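Local coordinates for protein peroxidase (Cellulomonas bogoriensis 69B4 = DSM 16987, PDB 6QZO) that binds heme b and probably acts as a dye-decolourising (DyP-type) peroxidase, using peroxide to oxidise its substrates, at residues 38-43 with 100-105; 138-143 with 171-176. All blocks are in the same frame, centred on the assembly; numbering follows the deposited sequence.

In the fold
Both contacts fasten loops to the four-stranded antiparallel sheet of the N-terminal half of the DyP-type peroxidase fold, whose strand order, 100-105, 143-149, 47-55, 170-179, with helices 61-78 and 152-165, is ferredoxin-like. Interaction 1 closes first along the chain, setting the loop before strand 47-55 against the outermost strand 100-105. Interaction 2 follows it, with the loop leading into strand 143-149 laid against the opposite outermost strand, 170-179. Their centres are about 17 Å apart, yet they meet where V143 packs on V103, G104 and F105. A second such sheet, 306-314, 323-332, 229-238 and 356-366, belongs to the C-terminal half, which holds the heme; Y331 and R235 connect it to interactions 1 and 2 respectively.

Interaction 1 (38-43 with 100-105)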
# COMPACT_ATOMS: atom_id res chain seq x y z
N ALA A 38 -2.48 -21.38 -8.55
CA ALA A 38 -1.79 -20.21 -9.14
C ALA A 38 -1.21 -19.39 -7.98
O ALA A 38 -1.59 -19.66 -6.82
CB ALA A 38 -2.76 -19.41 -9.96
N GLY A 39 -0.32 -18.45 -8.28
CA GLY A 39 0.23 -17.51 -7.29
C GLY A 39 1.51 -18.02 -6.67
O GLY A 39 1.95 -17.42 -5.68
N ILE A 40 2.08 -19.08 -7.25
CA ILE A 40 3.35 -19.72 -6.79
C ILE A 40 4.39 -19.59 -7.90
O ILE A 40 5.39 -18.86 -7.67
CB ILE A 40 3.10 -21.16 -6.34
CG1 ILE A 40 2.06 -21.20 -5.22
CG2 ILE A 40 4.39 -21.82 -5.90
CD1 ILE A 40 1.43 -22.57 -5.00
N VAL A 41 4.17 -20.22 -9.05
CA VAL A 41 5.09 -20.10 -10.23
C VAL A 41 4.58 -18.99 -11.15
O VAL A 41 5.35 -18.57 -12.03
CB VAL A 41 5.29 -21.45 -10.94
CG1 VAL A 41 5.88 -21.33 -12.34
CG2 VAL A 41 6.16 -22.33 -10.06
N THR A 42 3.35 -18.54 -10.95
CA THR A 42 2.80 -17.34 -11.64
C THR A 42 3.81 -16.20 -11.47
O THR A 42 4.19 -15.90 -10.32
CB THR A 42 1.44 -16.93 -11.06
OG1 THR A 42 0.65 -18.13 -10.99
CG2 THR A 42 0.75 -15.86 -11.89
N PRO A 43 4.24 -15.52 -12.56
CA PRO A 43 5.15 -14.38 -12.44
C PRO A 43 4.58 -13.42 -11.40
O PRO A 43 3.39 -13.11 -11.42
CB PRO A 43 5.18 -13.78 -13.86
CG PRO A 43 4.76 -14.91 -14.79
CD PRO A 43 3.85 -15.79 -13.96
N THR A 100 -4.55 -13.51 -8.23
CA THR A 100 -4.43 -14.90 -7.73
C THR A 100 -4.74 -14.92 -6.23
O THR A 100 -4.49 -13.90 -5.55
CB THR A 100 -3.03 -15.49 -7.95
OG1 THR A 100 -2.05 -14.71 -7.25
CG2 THR A 100 -2.65 -15.57 -9.41
N VAL A 101 -5.32 -16.03 -5.76
CA VAL A 101 -5.48 -16.37 -4.32
C VAL A 101 -4.84 -17.73 -4.15
O VAL A 101 -5.21 -18.64 -4.93
CB VAL A 101 -6.96 -16.40 -3.90
CG1 VAL A 101 -7.13 -16.70 -2.41
CG2 VAL A 101 -7.65 -15.09 -4.25
N THR A 102 -3.87 -17.85 -3.25
CA THR A 102 -3.19 -19.12 -2.90
C THR A 102 -3.60 -19.45 -1.46
O THR A 102 -3.43 -18.56 -0.59
CB THR A 102 -1.68 -19.00 -3.06
OG1 THR A 102 -1.38 -18.42 -4.34
CG2 THR A 102 -0.96 -20.32 -2.90
N VAL A 103 -4.17 -20.65 -1.25
CA VAL A 103 -4.67 -21.09 0.09
C VAL A 103 -3.63 -22.02 0.71
O VAL A 103 -3.21 -22.99 0.05
CB VAL A 103 -6.03 -21.82 -0.04
CG1 VAL A 103 -6.62 -22.14 1.32
CG2 VAL A 103 -7.00 -21.01 -0.87
N GLY A 104 -3.25 -21.72 1.95
CA GLY A 104 -2.32 -22.54 2.75
C GLY A 104 -2.99 -22.91 4.05
O GLY A 104 -3.78 -22.08 4.59
N PHE A 105 -2.70 -24.11 4.54
CA PHE A 105 -3.27 -24.66 5.80
C PHE A 105 -2.17 -24.73 6.85
O PHE A 105 -1.10 -25.30 6.56
CB PHE A 105 -3.86 -26.05 5.59
CG PHE A 105 -4.87 -26.19 4.49
CD1 PHE A 105 -5.68 -25.12 4.11
CD2 PHE A 105 -5.06 -27.42 3.87
CE1 PHE A 105 -6.63 -25.28 3.11
CE2 PHE A 105 -6.01 -27.58 2.87
CZ PHE A 105 -6.79 -26.51 2.49
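The hydroxyl of T102 donates the one hydrogen bond that crosses from strand 100-105 to the loop, OG1 to the carbonyl O of A38 at 2.8 Å. It lies in the carbonyl plane, on a lone pair, with a C=O...OG1 angle of 135°. The loop has its own polar brace: G39 N donates almost straight to OG1 of T42 at 2.9 Å.

Methyl contacts accompany these bonds. With OG1 beside the backbone N (chi1 -49°) and anti to the carbonyl carbon, the T102 hydroxyl reaches A38 O while CG2 turns to I40, whose CD1 lies 3.9 Å from it; the two side chains cross at about a right angle. CG2 of T100 meets CB of A38 at 3.9 Å. CA of G39 faces both threonine hydroxyls, 3.6 Å from OG1 of T100 and 3.5 Å from OG1 of T102; a CB there would run into the latter. A valine in place of T102 would probably leave A38 O without its hydroxyl donor.

Q146 bonds to G39 O, and Y331 packs on I40 and T102. Where this loop lies over the outermost strand of the ferredoxin-like sheet, successive carbonyls, A38 and G39, thus each meet a side-chain donor, consistent with one held conformation.

Interaction 2 (138-143 with 171-176); sequences WCDGDV and SVRWVQ
C139 O collects donors from two neighbouring side chains of strand 170-179. NE of R173 comes to 2.7 Å from C139 O, nearly along the C=O axis, the oxygen lying 16° out of the guanidinium plane, while NH2 of R173 adds a weak bond. NE1 of W174 approaches C139 O at the edge of its ring, 3.2 Å away, and is shared with D140 O at 3.1 Å; both are weak. The side chain of R173 runs extended from CG to NE, its CD passing 3.7 Å from CA of G141 and its guanidinium reaching C139 O.

The indole of W174 also receives the loop on a face: CA of W138 stands 4.2 Å from the centroid of its five-membered ring, a CH-pi contact. W138 in turn directs CZ3, at its ring edge, to the carbonyl O of V175 at 3.4 Å, and its CE3 lies 3.6 Å from CG of Q176. One water joins W138 O to NE2 of Q176.

Further out, R235 makes a cation-pi contact with W138 while donating to OE1 of Q176. R173 and W174 both face A52 in a classic beta bulge, which fits their turning together to the same loop. OD2 of D140 is near R173 only as an opposite charge. Of the three N-H bonds to C139 O only that from NE is not weak, and the salt bridge from NH1 to D54 probably fixes how the guanidinium is turned, so R173 ties the loop to strands 170-179 and 47-55.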
# COMPACT_ATOMS: atom_id res chain seq x y z
N TRP A 138 2.51 -11.51 14.39
CA TRP A 138 2.94 -11.73 12.98
C TRP A 138 3.27 -13.21 12.75
O TRP A 138 3.89 -13.53 11.72
CB TRP A 138 4.13 -10.83 12.61
CG TRP A 138 3.85 -9.36 12.64
CD1 TRP A 138 4.53 -8.43 13.37
CD2 TRP A 138 2.89 -8.63 11.85
NE1 TRP A 138 4.02 -7.18 13.14
CE2 TRP A 138 3.02 -7.27 12.21
CE3 TRP A 138 1.93 -8.99 10.90
CZ2 TRP A 138 2.22 -6.27 11.66
CZ3 TRP A 138 1.15 -8.00 10.34
CH2 TRP A 138 1.27 -6.67 10.73
N CYS A 139 2.89 -14.08 13.69
CA CYS A 139 3.25 -15.52 13.68
C CYS A 139 2.02 -16.40 13.49
O CYS A 139 0.91 -15.98 13.89
CB CYS A 139 3.96 -15.91 14.97
SG CYS A 139 5.61 -15.18 15.09
N ASP A 140 2.24 -17.59 12.91
CA ASP A 140 1.28 -18.72 12.84
C ASP A 140 0.01 -18.28 12.09
O ASP A 140 0.11 -17.38 11.24
CB ASP A 140 0.97 -19.26 14.24
CG ASP A 140 2.18 -19.56 15.09
OD1 ASP A 140 3.23 -19.95 14.54
OD2 ASP A 140 2.07 -19.34 16.31
N GLY A 141 -1.12 -18.91 12.38
CA GLY A 141 -2.37 -18.85 11.61
C GLY A 141 -2.83 -20.26 11.22
O GLY A 141 -2.01 -21.01 10.74
N ASP A 142 -4.11 -20.57 11.43
CA ASP A 142 -4.75 -21.85 11.03
C ASP A 142 -4.84 -21.91 9.51
O ASP A 142 -4.68 -23.01 8.96
CB ASP A 142 -6.14 -21.99 11.64
CG ASP A 142 -6.11 -22.10 13.16
OD1 ASP A 142 -5.10 -22.55 13.68
OD2 ASP A 142 -7.10 -21.76 13.80
N VAL A 143 -5.05 -20.78 8.84
CA VAL A 143 -5.15 -20.76 7.35
C VAL A 143 -4.65 -19.41 6.85
O VAL A 143 -4.71 -18.44 7.61
CB VAL A 143 -6.58 -21.08 6.88
CG1 VAL A 143 -7.56 -20.03 7.39
CG2 VAL A 143 -6.68 -21.22 5.38
N SER A 171 -11.72 -15.88 11.78
CA SER A 171 -11.49 -14.43 11.95
C SER A 171 -10.04 -14.10 11.59
O SER A 171 -9.18 -15.00 11.65
CB SER A 171 -11.86 -13.99 13.32
OG SER A 171 -11.05 -14.65 14.29
N VAL A 172 -9.80 -12.86 11.18
CA VAL A 172 -8.46 -12.36 10.75
C VAL A 172 -7.53 -12.40 11.97
O VAL A 172 -7.94 -11.95 13.05
CB VAL A 172 -8.53 -10.93 10.18
CG1 VAL A 172 -7.14 -10.39 9.87
CG2 VAL A 172 -9.41 -10.88 8.94
N ARG A 173 -6.32 -12.94 11.78
CA ARG A 173 -5.26 -12.96 12.82
C ARG A 173 -4.26 -11.85 12.50
O ARG A 173 -3.95 -11.04 13.40
CB ARG A 173 -4.61 -14.35 12.81
CG ARG A 173 -3.50 -14.49 13.84
CD ARG A 173 -2.77 -15.81 13.69
NE ARG A 173 -1.70 -15.84 14.66
CZ ARG A 173 -1.85 -16.13 15.95
NH1 ARG A 173 -3.03 -16.45 16.44
NH2 ARG A 173 -0.80 -16.11 16.75
N TRP A 174 -3.80 -11.82 11.25
CA TRP A 174 -2.94 -10.73 10.72
C TRP A 174 -3.11 -10.60 9.21
O TRP A 174 -3.64 -11.55 8.57
CB TRP A 174 -1.47 -10.92 11.10
CG TRP A 174 -0.84 -12.27 10.86
CD1 TRP A 174 -0.48 -13.16 11.83
CD2 TRP A 174 -0.38 -12.84 9.62
NE1 TRP A 174 0.14 -14.24 11.28
CE2 TRP A 174 0.21 -14.08 9.93
CE3 TRP A 174 -0.44 -12.45 8.28
CZ2 TRP A 174 0.74 -14.93 8.95
CZ3 TRP A 174 0.09 -13.29 7.31
CH2 TRP A 174 0.67 -14.51 7.64
N VAL A 175 -2.71 -9.45 8.70
CA VAL A 175 -2.61 -9.11 7.25
C VAL A 175 -1.27 -8.42 7.05
O VAL A 175 -1.01 -7.41 7.73
CB VAL A 175 -3.75 -8.19 6.80
CG1 VAL A 175 -3.70 -7.94 5.31
CG2 VAL A 175 -5.11 -8.71 7.22
N GLN A 176 -0.44 -8.98 6.17
CA GLN A 176 0.86 -8.41 5.76
C GLN A 176 0.71 -7.98 4.30
O GLN A 176 0.33 -8.82 3.48
CB GLN A 176 1.96 -9.45 5.97
CG GLN A 176 2.11 -9.85 7.43
CD GLN A 176 3.34 -10.70 7.66
OE1 GLN A 176 4.47 -10.28 7.39
NE2 GLN A 176 3.13 -11.91 8.14
O HOH W 1 5.43 -13.69 9.42